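Local coordinates for protein spectinomycin phosphotransferase (Legionella pneumophila, PDB 3I1A) that probably phosphorylates the antibiotic spectinomycin as an aminoglycoside phosphotransferase with a protein-kinase-like fold, thereby serving as a resistance factor, at residues Ser211-Ala215 / Gly216-Val220; Gly122-Leu125 / Arg126-Glu130; Met235-Pro238 / Lys239-Leu243; Leu243-Gly247 / Gly248-Asn252. All coordinates share one frame; numbering follows the deposited sequence.

Contact 1: residues Ser211-Ala215 / Gly216-Val220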
ATOM      1  N   SER A 211       5.353  -3.906  -0.719  1.00 15.11           N
ATOM      2  CA  SER A 211       5.355  -3.008  -1.897  1.00 16.46           C
ATOM      3  C   SER A 211       4.885  -1.559  -1.714  1.00 15.30           C
ATOM      4  O   SER A 211       5.149  -0.700  -2.575  1.00 15.09           O
ATOM      5  CB  SER A 211       4.624  -3.655  -3.097  1.00 17.83           C
ATOM      6  OG  SER A 211       3.217  -3.380  -3.136  1.00 18.69           O
ATOM      7  N   ASP A 212       4.245  -1.259  -0.587  1.00 15.07           N
ATOM      8  CA  ASP A 212       3.742   0.090  -0.376  1.00 14.90           C
ATOM      9  C   ASP A 212       3.668   0.329   1.126  1.00 16.77           C
ATOM     10  O   ASP A 212       2.659   0.820   1.665  1.00 15.31           O
ATOM     11  CB  ASP A 212       2.351   0.193  -1.023  1.00 19.60           C
ATOM     12  CG  ASP A 212       1.893   1.614  -1.210  1.00 21.61           C
ATOM     13  OD1 ASP A 212       2.744   2.521  -1.263  1.00 20.65           O
ATOM     14  OD2 ASP A 212       0.662   1.822  -1.317  1.00 24.99           O
ATOM     15  N   ILE A 213       4.770   0.017   1.796  1.00 14.20           N
ATOM     16  CA  ILE A 213       4.793   0.123   3.238  1.00 14.74           C
ATOM     17  C   ILE A 213       5.228   1.466   3.791  1.00 15.22           C
ATOM     18  O   ILE A 213       6.333   1.627   4.310  1.00 14.95           O
ATOM     19  CB  ILE A 213       5.599  -1.096   3.839  1.00 13.74           C
ATOM     20  CG1 ILE A 213       5.531  -1.078   5.360  1.00 14.18           C
ATOM     21  CG2 ILE A 213       7.035  -1.125   3.309  1.00 13.87           C
ATOM     22  CD1 ILE A 213       4.092  -1.017   5.888  1.00 15.26           C
ATOM     23  N   HIS A 214       4.319   2.440   3.644  1.00 16.23           N
ATOM     24  CA  HIS A 214       4.522   3.788   4.160  1.00 17.19           C
ATOM     25  C   HIS A 214       3.794   3.900   5.501  1.00 16.50           C
ATOM     26  O   HIS A 214       3.125   2.952   5.925  1.00 15.53           O
ATOM     27  CB  HIS A 214       4.009   4.847   3.166  1.00 17.33           C
ATOM     28  CG  HIS A 214       2.579   4.677   2.777  1.00 18.30           C
ATOM     29  ND1 HIS A 214       1.532   5.147   3.548  1.00 19.29           N
ATOM     30  CD2 HIS A 214       2.020   4.116   1.680  1.00 20.07           C
ATOM     31  CE1 HIS A 214       0.392   4.882   2.934  1.00 20.80           C
ATOM     32  NE2 HIS A 214       0.660   4.259   1.799  1.00 21.31           N
ATOM     33  N   ALA A 215       3.931   5.052   6.158  1.00 16.56           N
ATOM     34  CA  ALA A 215       3.359   5.251   7.491  1.00 18.07           C
ATOM     35  C   ALA A 215       1.875   5.000   7.618  1.00 19.24           C
ATOM     36  O   ALA A 215       1.396   4.631   8.695  1.00 19.72           O
ATOM     37  CB  ALA A 215       3.708   6.644   8.006  1.00 17.90           C
ATOM     38  N   GLY A 216       1.144   5.201   6.526  1.00 17.56           N
ATOM     39  CA  GLY A 216      -0.278   4.967   6.563  1.00 19.73           C
ATOM     40  C   GLY A 216      -0.628   3.503   6.686  1.00 18.60           C
ATOM     41  O   GLY A 216      -1.745   3.159   7.070  1.00 18.50           O
ATOM     42  N   ASN A 217       0.325   2.629   6.365  1.00 17.84           N
ATOM     43  CA  ASN A 217       0.075   1.195   6.441  1.00 16.45           C
ATOM     44  C   ASN A 217       0.622   0.479   7.673  1.00 13.75           C
ATOM     45  O   ASN A 217       0.704  -0.757   7.736  1.00 13.18           O
ATOM     46  CB  ASN A 217       0.513   0.535   5.143  1.00 17.01           C
ATOM     47  CG  ASN A 217      -0.467   0.838   4.021  1.00 18.19           C
ATOM     48  OD1 ASN A 217      -1.663   0.994   4.280  1.00 17.57           O
ATOM     49  ND2 ASN A 217       0.014   0.913   2.795  1.00 16.99           N
ATOM     50  N   VAL A 218       1.008   1.274   8.668  1.00 15.98           N
ATOM     51  CA  VAL A 218       1.422   0.698   9.931  1.00 15.38           C
ATOM     52  C   VAL A 218       0.459   1.260  10.979  1.00 16.08           C
ATOM     53  O   VAL A 218       0.305   2.479  11.079  1.00 17.39           O
ATOM     54  CB  VAL A 218       2.852   1.099  10.342  1.00 16.61           C
ATOM     55  CG1 VAL A 218       3.161   0.487  11.701  1.00 18.30           C
ATOM     56  CG2 VAL A 218       3.856   0.607   9.329  1.00 16.29           C
ATOM     57  N   LEU A 219      -0.182   0.384  11.745  1.00 15.66           N
ATOM     58  CA  LEU A 219      -1.088   0.833  12.801  1.00 19.39           C
ATOM     59  C   LEU A 219      -0.423   0.520  14.123  1.00 21.25           C
ATOM     60  O   LEU A 219       0.323  -0.451  14.230  1.00 22.08           O
ATOM     61  CB  LEU A 219      -2.422   0.097  12.737  1.00 19.22           C
ATOM     62  CG  LEU A 219      -3.210   0.225  11.426  1.00 20.47           C
ATOM     63  CD1 LEU A 219      -4.540  -0.447  11.590  1.00 21.12           C
ATOM     64  CD2 LEU A 219      -3.404   1.676  11.078  1.00 19.07           C
ATOM     65  N   VAL A 220      -0.680   1.345  15.128  1.00 21.95           N
ATOM     66  CA  VAL A 220      -0.117   1.112  16.460  1.00 24.65           C
ATOM     67  C   VAL A 220      -1.311   0.667  17.275  1.00 26.06           C
ATOM     68  O   VAL A 220      -2.209   1.464  17.552  1.00 26.36           O
ATOM     69  CB  VAL A 220       0.469   2.397  17.060  1.00 25.40           C
ATOM     70  CG1 VAL A 220       0.933   2.135  18.492  1.00 27.68           C
ATOM     71  CG2 VAL A 220       1.613   2.883  16.210  1.00 26.74           C
TER
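His214 and Asn217 close a tight backbone turn, in which Asn217 N donates to His214 O over 2.9 Å, approaching from above the carbonyl plane instead of along a lone pair, while Ala215 and Gly216 form a single 3-10 turn between them. The next bond, from Val218 N to Ala215 O at 3.4 Å, is weak, and with it the chain passes into strand 218-220. The side-chain amide of Asn217 reaches back across the turn: its ND2 donates to Asp212 O over 2.9 Å, with an N-H...O angle of 157° and the acceptor lying in the amide plane. CG of Asn217 stands beside the backbone N (chi1 -74°), which points the amide at the Asp212 carbonyl and under one face of the His214 ring; ND2 is 3.6 Å from His214 NE2, and ring and amide planes differ by 36°. His214 uses ND1 as acceptor for Gly216 N at 3.0 Å, a bent bond whose donor is tilted from the ring plane. Elsewhere in the turn Ile213 CD1 meets Val218 CG2 at 3.8 Å, and both residues also pack on strand 226-228. Asp212 directs OD1 to a salt bridge with Arg284. The run from His210 through Asp212 to Asn217 matches the His-x-Asp-x-x-x-x-Asn signature of the catalytic loop in kinase-like phosphotransferases. Asn217 is a magnesium ligand in this protein, close to another, Asp230; no metal is bound here. Committing ND2 to a backbone carbonyl fixes the amide rotation, consistent with OD1 being the atom offered to the metal.

Contact 2: residues Gly122-Leu125 / Arg126-Glu130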
ATOM      1  N   GLY A 122      11.303  -3.059  12.035  1.00 14.47           N
ATOM      2  CA  GLY A 122      12.460  -3.616  11.350  1.00 15.14           C
ATOM      3  C   GLY A 122      12.493  -5.134  11.512  1.00 14.93           C
ATOM      4  O   GLY A 122      12.772  -5.870  10.559  1.00 15.63           O
ATOM      5  N   LYS A 123      12.245  -5.616  12.729  1.00 14.08           N
ATOM      6  CA  LYS A 123      12.227  -7.066  12.981  1.00 15.39           C
ATOM      7  C   LYS A 123      11.161  -7.791  12.126  1.00 16.08           C
ATOM      8  O   LYS A 123      11.426  -8.829  11.524  1.00 15.90           O
ATOM      9  CB  LYS A 123      11.952  -7.318  14.467  1.00 18.40           C
ATOM     10  CG  LYS A 123      11.801  -8.781  14.915  1.00 22.24           C
ATOM     11  CD  LYS A 123      11.412  -8.837  16.413  1.00 27.15           C
ATOM     12  CE  LYS A 123      10.321  -7.796  16.790  1.00 32.44           C
ATOM     13  NZ  LYS A 123       9.665  -7.897  18.171  1.00 31.96           N
ATOM     14  N   VAL A 124       9.962  -7.215  12.059  1.00 15.80           N
ATOM     15  CA  VAL A 124       8.870  -7.828  11.307  1.00 15.95           C
ATOM     16  C   VAL A 124       9.083  -7.793   9.801  1.00 15.92           C
ATOM     17  O   VAL A 124       8.824  -8.779   9.102  1.00 15.81           O
ATOM     18  CB  VAL A 124       7.515  -7.147  11.674  1.00 17.01           C
ATOM     19  CG1 VAL A 124       6.400  -7.645  10.760  1.00 22.13           C
ATOM     20  CG2 VAL A 124       7.182  -7.480  13.126  1.00 19.13           C
ATOM     21  N   LEU A 125       9.576  -6.682   9.290  1.00 15.64           N
ATOM     22  CA  LEU A 125       9.802  -6.621   7.860  1.00 16.90           C
ATOM     23  C   LEU A 125      10.933  -7.573   7.494  1.00 15.81           C
ATOM     24  O   LEU A 125      10.919  -8.161   6.423  1.00 16.21           O
ATOM     25  CB  LEU A 125      10.109  -5.198   7.423  1.00 18.43           C
ATOM     26  CG  LEU A 125       9.926  -4.911   5.937  1.00 22.74           C
ATOM     27  CD1 LEU A 125       8.504  -5.277   5.500  1.00 22.93           C
ATOM     28  CD2 LEU A 125      10.148  -3.428   5.685  1.00 22.57           C
ATOM     29  N   ARG A 126      11.919  -7.766   8.372  1.00 14.82           N
ATOM     30  CA  ARG A 126      12.971  -8.730   8.038  1.00 15.46           C
ATOM     31  C   ARG A 126      12.359 -10.141   8.015  1.00 14.81           C
ATOM     32  O   ARG A 126      12.709 -10.976   7.172  1.00 13.69           O
ATOM     33  CB  ARG A 126      14.116  -8.655   9.064  1.00 13.79           C
ATOM     34  CG  ARG A 126      15.275  -9.652   8.812  1.00 15.64           C
ATOM     35  CD  ARG A 126      16.027  -9.338   7.526  1.00 18.60           C
ATOM     36  NE  ARG A 126      17.082 -10.323   7.244  1.00 22.33           N
ATOM     37  CZ  ARG A 126      18.244 -10.398   7.896  1.00 22.99           C
ATOM     38  NH1 ARG A 126      18.534  -9.549   8.876  1.00 20.43           N
ATOM     39  NH2 ARG A 126      19.131 -11.339   7.569  1.00 25.04           N
ATOM     40  N   GLN A 127      11.447 -10.411   8.948  1.00 16.08           N
ATOM     41  CA  GLN A 127      10.773 -11.710   9.014  1.00 17.40           C
ATOM     42  C   GLN A 127      10.030 -11.989   7.719  1.00 17.78           C
ATOM     43  O   GLN A 127      10.043 -13.107   7.202  1.00 16.24           O
ATOM     44  CB  GLN A 127       9.740 -11.744  10.143  1.00 22.57           C
ATOM     45  CG  GLN A 127      10.246 -12.170  11.507  1.00 25.33           C
ATOM     46  CD  GLN A 127       9.083 -12.471  12.439  1.00 28.06           C
ATOM     47  OE1 GLN A 127       8.389 -11.565  12.873  1.00 31.04           O
ATOM     48  NE2 GLN A 127       8.854 -13.748  12.722  1.00 32.52           N
ATOM     49  N   ILE A 128       9.359 -10.963   7.219  1.00 15.08           N
ATOM     50  CA  ILE A 128       8.587 -11.077   5.990  1.00 15.79           C
ATOM     51  C   ILE A 128       9.530 -11.338   4.826  1.00 15.39           C
ATOM     52  O   ILE A 128       9.318 -12.266   4.036  1.00 13.92           O
ATOM     53  CB  ILE A 128       7.743  -9.782   5.747  1.00 16.67           C
ATOM     54  CG1 ILE A 128       6.615  -9.691   6.780  1.00 18.80           C
ATOM     55  CG2 ILE A 128       7.152  -9.789   4.324  1.00 19.32           C
ATOM     56  CD1 ILE A 128       6.067  -8.265   6.969  1.00 17.32           C
ATOM     57  N   HIS A 129      10.589 -10.549   4.720  1.00 12.15           N
ATOM     58  CA  HIS A 129      11.522 -10.731   3.619  1.00 13.97           C
ATOM     59  C   HIS A 129      12.225 -12.085   3.643  1.00 14.85           C
ATOM     60  O   HIS A 129      12.654 -12.567   2.607  1.00 14.66           O
ATOM     61  CB  HIS A 129      12.576  -9.615   3.619  1.00 13.11           C
ATOM     62  CG  HIS A 129      12.004  -8.263   3.331  1.00 12.93           C
ATOM     63  ND1 HIS A 129      12.717  -7.097   3.490  1.00 11.82           N
ATOM     64  CD2 HIS A 129      10.794  -7.900   2.844  1.00 12.13           C
ATOM     65  CE1 HIS A 129      11.971  -6.070   3.111  1.00 13.29           C
ATOM     66  NE2 HIS A 129      10.798  -6.533   2.715  1.00 14.17           N
ATOM     67  N   GLU A 130      12.349 -12.700   4.808  0.50 14.64           N
ATOM     68  CA  GLU A 130      13.018 -13.988   4.853  0.50 15.89           C
ATOM     69  C   GLU A 130      12.062 -15.162   4.735  0.50 16.78           C
ATOM     70  O   GLU A 130      12.502 -16.318   4.716  0.50 17.70           O
ATOM     71  CB  GLU A 130      13.825 -14.123   6.144  0.50 16.96           C
ATOM     72  CG  GLU A 130      14.937 -13.098   6.258  0.50 17.77           C
ATOM     73  CD  GLU A 130      16.025 -13.528   7.210  0.50 18.46           C
ATOM     74  OE1 GLU A 130      15.690 -14.012   8.303  0.50 21.55           O
ATOM     75  OE2 GLU A 130      17.213 -13.373   6.868  0.50 18.06           O
TER
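The imidazole of His129 lies over the carbonyl oxygen of Leu125, one helical turn earlier, with His129 CG 3.3 Å from Leu125 O and the oxygen offset toward the rim of that ring face. The same oxygen accepts the backbone bond from His129 N, 3.0 Å long and nearly straight at 168°, so the oxygen both accepts the helical bond and lies against the ring face. With His129 CG set beside its own backbone N (chi1 -66°), the far side of the ring swings back along the helix, where CE1 rests 3.7 Å from Leu125 CG and NE2 comes 3.8 Å from Leu125 CD1. Apolar contact continues round the helix. Ile128 extends its CD1 to Val124 CG1 at 3.9 Å and, more loosely, to Leu125 CD1 at 4.1 Å; Val124 and Ile128 both press on Ile228 of strand 226-228, which places this face of helix 115-129 against the core. Ile128 N closes on Val124 O at 2.9 Å in the regular i to i+4 pattern. Away from that face, Arg126 sends NH1 to the carbonyl of Tyr267. Both ring nitrogens of His129 are engaged, ND1 with the Tyr267 hydroxyl and NE2 with Asp242 OD2. A buried imidazole bonded at both nitrogens and lying against a carbonyl has its ring rotation fixed, and the neighbouring carboxylate would probably polarise it.

Contact 3: residues Met235-Pro238 / Lys239-Leu243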
ATOM      1  N   MET A 235       4.214  -8.637  -3.555  1.00 14.53           N
ATOM      2  CA  MET A 235       4.947  -9.000  -4.778  1.00 14.18           C
ATOM      3  C   MET A 235       6.312  -9.612  -4.455  1.00 15.37           C
ATOM      4  O   MET A 235       6.718  -9.646  -3.293  1.00 16.06           O
ATOM      5  CB  MET A 235       5.181  -7.749  -5.634  1.00 15.56           C
ATOM      6  CG  MET A 235       6.241  -6.791  -5.071  1.00 14.52           C
ATOM      7  SD  MET A 235       6.477  -5.247  -6.004  1.00 15.43           S
ATOM      8  CE  MET A 235       6.951  -5.886  -7.625  1.00 15.56           C
ATOM      9  N   LEU A 236       6.988 -10.128  -5.481  1.00 11.62           N
ATOM     10  CA  LEU A 236       8.336 -10.648  -5.304  1.00 12.84           C
ATOM     11  C   LEU A 236       9.209  -9.598  -5.962  1.00 13.17           C
ATOM     12  O   LEU A 236       9.011  -9.254  -7.125  1.00 14.67           O
ATOM     13  CB  LEU A 236       8.523 -12.008  -5.995  1.00 14.12           C
ATOM     14  CG  LEU A 236       7.773 -13.141  -5.314  1.00 15.18           C
ATOM     15  CD1 LEU A 236       7.813 -14.406  -6.129  1.00 17.05           C
ATOM     16  CD2 LEU A 236       8.410 -13.373  -3.966  1.00 14.97           C
ATOM     17  N   ALA A 237      10.168  -9.058  -5.208  1.00 13.51           N
ATOM     18  CA  ALA A 237      11.013  -8.023  -5.753  1.00 13.79           C
ATOM     19  C   ALA A 237      12.204  -7.890  -4.804  1.00 12.90           C
ATOM     20  O   ALA A 237      12.241  -8.547  -3.762  1.00 14.45           O
ATOM     21  CB  ALA A 237      10.204  -6.711  -5.777  1.00 14.75           C
ATOM     22  N   PRO A 238      13.208  -7.093  -5.183  1.00 11.16           N
ATOM     23  CA  PRO A 238      14.379  -6.877  -4.327  1.00 11.38           C
ATOM     24  C   PRO A 238      13.849  -6.252  -3.035  1.00 13.35           C
ATOM     25  O   PRO A 238      12.882  -5.486  -3.073  1.00 12.84           O
ATOM     26  CB  PRO A 238      15.199  -5.858  -5.114  1.00 11.16           C
ATOM     27  CG  PRO A 238      14.882  -6.219  -6.541  1.00 12.24           C
ATOM     28  CD  PRO A 238      13.370  -6.412  -6.478  1.00 11.23           C
ATOM     29  N   LYS A 239      14.490  -6.560  -1.912  1.00 11.66           N
ATOM     30  CA  LYS A 239      14.065  -6.052  -0.615  1.00 12.93           C
ATOM     31  C   LYS A 239      13.942  -4.537  -0.587  1.00 12.47           C
ATOM     32  O   LYS A 239      13.170  -3.998   0.215  1.00 13.08           O
ATOM     33  CB  LYS A 239      15.049  -6.498   0.480  1.00 14.89           C
ATOM     34  CG  LYS A 239      16.489  -5.962   0.333  1.00 15.57           C
ATOM     35  CD  LYS A 239      17.355  -6.448   1.516  1.00 16.08           C
ATOM     36  CE  LYS A 239      18.753  -5.800   1.517  1.00 15.80           C
ATOM     37  NZ  LYS A 239      19.572  -6.096   0.304  1.00 15.38           N
ATOM     38  N   GLU A 240      14.705  -3.857  -1.445  1.00 12.60           N
ATOM     39  CA  GLU A 240      14.677  -2.407  -1.492  1.00 14.09           C
ATOM     40  C   GLU A 240      13.298  -1.842  -1.874  1.00 12.89           C
ATOM     41  O   GLU A 240      13.010  -0.672  -1.612  1.00 13.34           O
ATOM     42  CB  GLU A 240      15.793  -1.901  -2.428  1.00 13.14           C
ATOM     43  CG  GLU A 240      17.231  -2.104  -1.867  1.00 13.63           C
ATOM     44  CD  GLU A 240      17.739  -3.546  -1.895  1.00 14.76           C
ATOM     45  OE1 GLU A 240      17.164  -4.411  -2.598  1.00 13.93           O
ATOM     46  OE2 GLU A 240      18.747  -3.814  -1.212  1.00 13.65           O
ATOM     47  N   ARG A 241      12.454  -2.674  -2.474  1.00 12.55           N
ATOM     48  CA  ARG A 241      11.075  -2.284  -2.809  1.00 13.28           C
ATOM     49  C   ARG A 241      10.381  -1.809  -1.522  1.00 13.51           C
ATOM     50  O   ARG A 241       9.553  -0.875  -1.539  1.00 13.41           O
ATOM     51  CB  ARG A 241      10.336  -3.493  -3.357  1.00 14.94           C
ATOM     52  CG  ARG A 241       8.817  -3.383  -3.356  1.00 15.90           C
ATOM     53  CD  ARG A 241       8.318  -2.469  -4.455  1.00 17.44           C
ATOM     54  NE  ARG A 241       8.349  -1.069  -4.029  1.00 16.24           N
ATOM     55  CZ  ARG A 241       7.833  -0.088  -4.751  1.00 18.77           C
ATOM     56  NH1 ARG A 241       7.254  -0.364  -5.919  1.00 17.64           N
ATOM     57  NH2 ARG A 241       7.911   1.169  -4.314  1.00 19.80           N
ATOM     58  N   ASP A 242      10.673  -2.487  -0.415  1.00 13.43           N
ATOM     59  CA  ASP A 242      10.111  -2.085   0.865  1.00 12.38           C
ATOM     60  C   ASP A 242      11.045  -1.158   1.659  1.00 12.32           C
ATOM     61  O   ASP A 242      10.593  -0.203   2.317  1.00 12.17           O
ATOM     62  CB  ASP A 242       9.791  -3.311   1.749  1.00 11.76           C
ATOM     63  CG  ASP A 242       8.576  -4.073   1.271  1.00 13.68           C
ATOM     64  OD1 ASP A 242       7.803  -3.528   0.454  1.00 12.14           O
ATOM     65  OD2 ASP A 242       8.380  -5.210   1.740  1.00 12.10           O
ATOM     66  N   LEU A 243      12.349  -1.409   1.606  1.00 12.75           N
ATOM     67  CA  LEU A 243      13.260  -0.586   2.390  1.00 12.93           C
ATOM     68  C   LEU A 243      13.278   0.895   2.004  1.00 12.82           C
ATOM     69  O   LEU A 243      13.615   1.737   2.832  1.00 15.68           O
ATOM     70  CB  LEU A 243      14.688  -1.176   2.349  1.00 13.06           C
ATOM     71  CG  LEU A 243      14.768  -2.563   3.008  1.00 12.64           C
ATOM     72  CD1 LEU A 243      16.241  -3.094   3.023  1.00 13.17           C
ATOM     73  CD2 LEU A 243      14.222  -2.475   4.432  1.00 13.89           C
TER
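Arg241 starts its path over the residues just before its helix: its CB sits 3.2 Å from Pro238 O and 4.0 Å from Ala237 CB. With CG anti to the backbone N (chi1 162°), the chain next turns toward Met235, and CG comes within 4.0 Å of the sulfur SD. The bend at chi2 lays CD on SD, 3.7 Å away, the two side chains crossing at about a right angle. A second bend at chi3 leads the guanidinium away from strand 235-237, with CZ ending beside the carbonyl oxygen of Ser211. The backbone of Arg241 is held by the same proline: Arg241 N donates to Pro238 O over 2.9 Å at 165°, from above the carbonyl plane. Nearby, Glu240 OE1 lies 3.5 Å from Pro238 CB, and its OE2 forms a salt bridge with Lys239 NZ at 2.9 Å, met on the syn side but somewhat out of the carboxylate plane. The strand-to-helix corner thus combines a proline carbonyl accepting the amide of Arg241 near the start of the helix, an aliphatic arginine stem lying on a thioether, and an ion pair whose two ends are also hydrogen-bonded to the backbone of Asn271 and Asp273, which probably helps to hold it in place.

Contact 4: residues Leu243-Gly247 / Gly248-Asn252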
ATOM      1  N   LEU A 243      12.349  -1.409   1.606  1.00 12.75           N
ATOM      2  CA  LEU A 243      13.260  -0.586   2.390  1.00 12.93           C
ATOM      3  C   LEU A 243      13.278   0.895   2.004  1.00 12.82           C
ATOM      4  O   LEU A 243      13.615   1.737   2.832  1.00 15.68           O
ATOM      5  CB  LEU A 243      14.688  -1.176   2.349  1.00 13.06           C
ATOM      6  CG  LEU A 243      14.768  -2.563   3.008  1.00 12.64           C
ATOM      7  CD1 LEU A 243      16.241  -3.094   3.023  1.00 13.17           C
ATOM      8  CD2 LEU A 243      14.222  -2.475   4.432  1.00 13.89           C
ATOM      9  N   MET A 244      12.899   1.206   0.767  1.00 13.17           N
ATOM     10  CA  MET A 244      12.919   2.581   0.296  1.00 13.32           C
ATOM     11  C   MET A 244      12.024   3.495   1.128  1.00 13.90           C
ATOM     12  O   MET A 244      12.233   4.711   1.166  1.00 14.18           O
ATOM     13  CB  MET A 244      12.483   2.644  -1.169  1.00 14.42           C
ATOM     14  CG  MET A 244      11.053   2.210  -1.412  1.00 14.80           C
ATOM     15  SD  MET A 244      10.169   3.291  -2.612  1.00 15.11           S
ATOM     16  CE  MET A 244       9.545   4.570  -1.443  1.00 16.16           C
ATOM     17  N   PHE A 245      11.047   2.912   1.801  1.00 13.59           N
ATOM     18  CA  PHE A 245      10.129   3.705   2.612  1.00 15.06           C
ATOM     19  C   PHE A 245      10.739   4.173   3.934  1.00 16.38           C
ATOM     20  O   PHE A 245      10.299   5.175   4.504  1.00 16.99           O
ATOM     21  CB  PHE A 245       8.859   2.900   2.887  1.00 14.07           C
ATOM     22  CG  PHE A 245       7.998   2.708   1.661  1.00 16.24           C
ATOM     23  CD1 PHE A 245       8.132   1.567   0.864  1.00 14.17           C
ATOM     24  CD2 PHE A 245       7.091   3.692   1.271  1.00 14.21           C
ATOM     25  CE1 PHE A 245       7.374   1.413  -0.307  1.00 15.46           C
ATOM     26  CE2 PHE A 245       6.327   3.538   0.096  1.00 14.47           C
ATOM     27  CZ  PHE A 245       6.471   2.407  -0.684  1.00 14.13           C
ATOM     28  N   ILE A 246      11.756   3.463   4.425  1.00 16.50           N
ATOM     29  CA  ILE A 246      12.378   3.843   5.702  1.00 16.93           C
ATOM     30  C   ILE A 246      13.242   5.051   5.392  1.00 18.19           C
ATOM     31  O   ILE A 246      14.233   4.949   4.667  1.00 17.52           O
ATOM     32  CB  ILE A 246      13.207   2.661   6.269  1.00 16.09           C
ATOM     33  CG1 ILE A 246      12.326   1.395   6.308  1.00 13.79           C
ATOM     34  CG2 ILE A 246      13.750   3.005   7.663  1.00 15.15           C
ATOM     35  CD1 ILE A 246      11.033   1.512   7.150  1.00 12.96           C
ATOM     36  N   GLY A 247      12.837   6.210   5.906  1.00 18.90           N
ATOM     37  CA  GLY A 247      13.558   7.436   5.599  1.00 18.81           C
ATOM     38  C   GLY A 247      13.112   7.980   4.233  1.00 19.48           C
ATOM     39  O   GLY A 247      13.673   8.956   3.717  1.00 19.25           O
ATOM     40  N   GLY A 248      12.087   7.364   3.654  1.00 18.29           N
ATOM     41  CA  GLY A 248      11.607   7.778   2.337  1.00 17.85           C
ATOM     42  C   GLY A 248      10.782   9.057   2.304  1.00 18.84           C
ATOM     43  O   GLY A 248      10.641   9.673   1.258  1.00 17.72           O
ATOM     44  N   GLY A 249      10.213   9.435   3.444  1.00 17.88           N
ATOM     45  CA  GLY A 249       9.429  10.664   3.515  1.00 19.58           C
ATOM     46  C   GLY A 249       8.019  10.676   2.951  1.00 20.42           C
ATOM     47  O   GLY A 249       7.447  11.763   2.767  1.00 19.80           O
ATOM     48  N   VAL A 250       7.452   9.507   2.660  1.00 17.83           N
ATOM     49  CA  VAL A 250       6.099   9.449   2.117  1.00 18.67           C
ATOM     50  C   VAL A 250       5.121  10.007   3.156  1.00 19.20           C
ATOM     51  O   VAL A 250       5.015   9.480   4.286  1.00 18.99           O
ATOM     52  CB  VAL A 250       5.683   7.999   1.752  1.00 16.57           C
ATOM     53  CG1 VAL A 250       4.236   7.967   1.247  1.00 17.38           C
ATOM     54  CG2 VAL A 250       6.594   7.464   0.677  1.00 17.57           C
ATOM     55  N   GLY A 251       4.419  11.071   2.764  1.00 20.81           N
ATOM     56  CA  GLY A 251       3.452  11.724   3.643  1.00 22.49           C
ATOM     57  C   GLY A 251       4.087  12.720   4.595  1.00 23.91           C
ATOM     58  O   GLY A 251       3.472  13.130   5.586  1.00 26.04           O
ATOM     59  N   ASN A 252       5.319  13.111   4.287  1.00 24.53           N
ATOM     60  CA  ASN A 252       6.092  14.048   5.083  1.00 26.77           C
ATOM     61  C   ASN A 252       6.397  13.565   6.503  1.00 27.76           C
ATOM     62  O   ASN A 252       6.489  14.354   7.446  1.00 29.70           O
ATOM     63  CB  ASN A 252       5.422  15.422   5.117  1.00 30.49           C
ATOM     64  CG  ASN A 252       6.421  16.544   4.890  1.00 32.92           C
ATOM     65  OD1 ASN A 252       6.544  17.079   3.778  1.00 36.53           O
ATOM     66  ND2 ASN A 252       7.167  16.883   5.927  1.00 33.22           N
TER
HETATM   67  O   HOH W   1       8.128   6.687   3.638  1.00 15.49           O
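Phe245 and Val250 meet through one methyl: Val250 CG2 lies 3.9 Å from Phe245 CD2 and 4.0 Å from Phe245 CE2, approaching the ring obliquely. Phe245 carries its CG beside the backbone N (chi1 -70°), which turns the ring toward the Asp212-His214 loop, while the Val250 branch making the contact likewise stands beside its own backbone N. Met244 supplies the neighbour over one ring face, with its CE 3.6 Å above the plane and over the ring centre, a Met-aromatic methyl contact. Met244 has a chi2 of 138°, away from a staggered value, in the conformation that places CE there. Arg284 of helix 274-297 packs on Met244, Phe245 and Val250 alike, so one side chain of that helix touches all three.

The backbone explains how these side chains are brought together. Ile246 N bonds to Leu243 O at 3.0 Å in a type I turn, and Gly248 N bonds to Phe245 O at 3.0 Å and 159° in a type II turn, coming from well above the carbonyl plane, with Gly247 at the third position in its left-handed conformation. Phe245 O has a second partner, a water that donates to it over 2.8 Å and accepts from Val250 N at 3.1 Å, bridging the two residues whose side chains touch. Gly248 CA passes only 3.3 Å from Met244 O. A second type II turn, Gly249 to Asn252, follows, with Gly251 in the matching place. Successive beta turns rich in glycine, leading from helix 240-243 toward helix 257-267, form an irregular connector whose aromatic residue packs on the catalytic loop.

How the contacts relate
Along the chain the order is contact 2, contact 1, contact 3, contact 4; the last two share Leu243 and run on from strand to short helix to loop. Centres lie 10 to 17 Å apart, contacts 1 and 4 being closest and 2 and 4 farthest. Asp242 links contacts 2 and 3 to contact 1, its OD1 lying 2.7 Å from Ser211 N, a probable hydrogen bond. Ile213 O and Phe245 CB, 3.2 Å apart, join contacts 1 and 4. Contacts 3 and 4 thus pack directly on the 211-220 segment that carries Asn217, while helix 115-129 is linked to it through Asp242, consistent with these segments lying around the metal-binding end of a kinase-like active site.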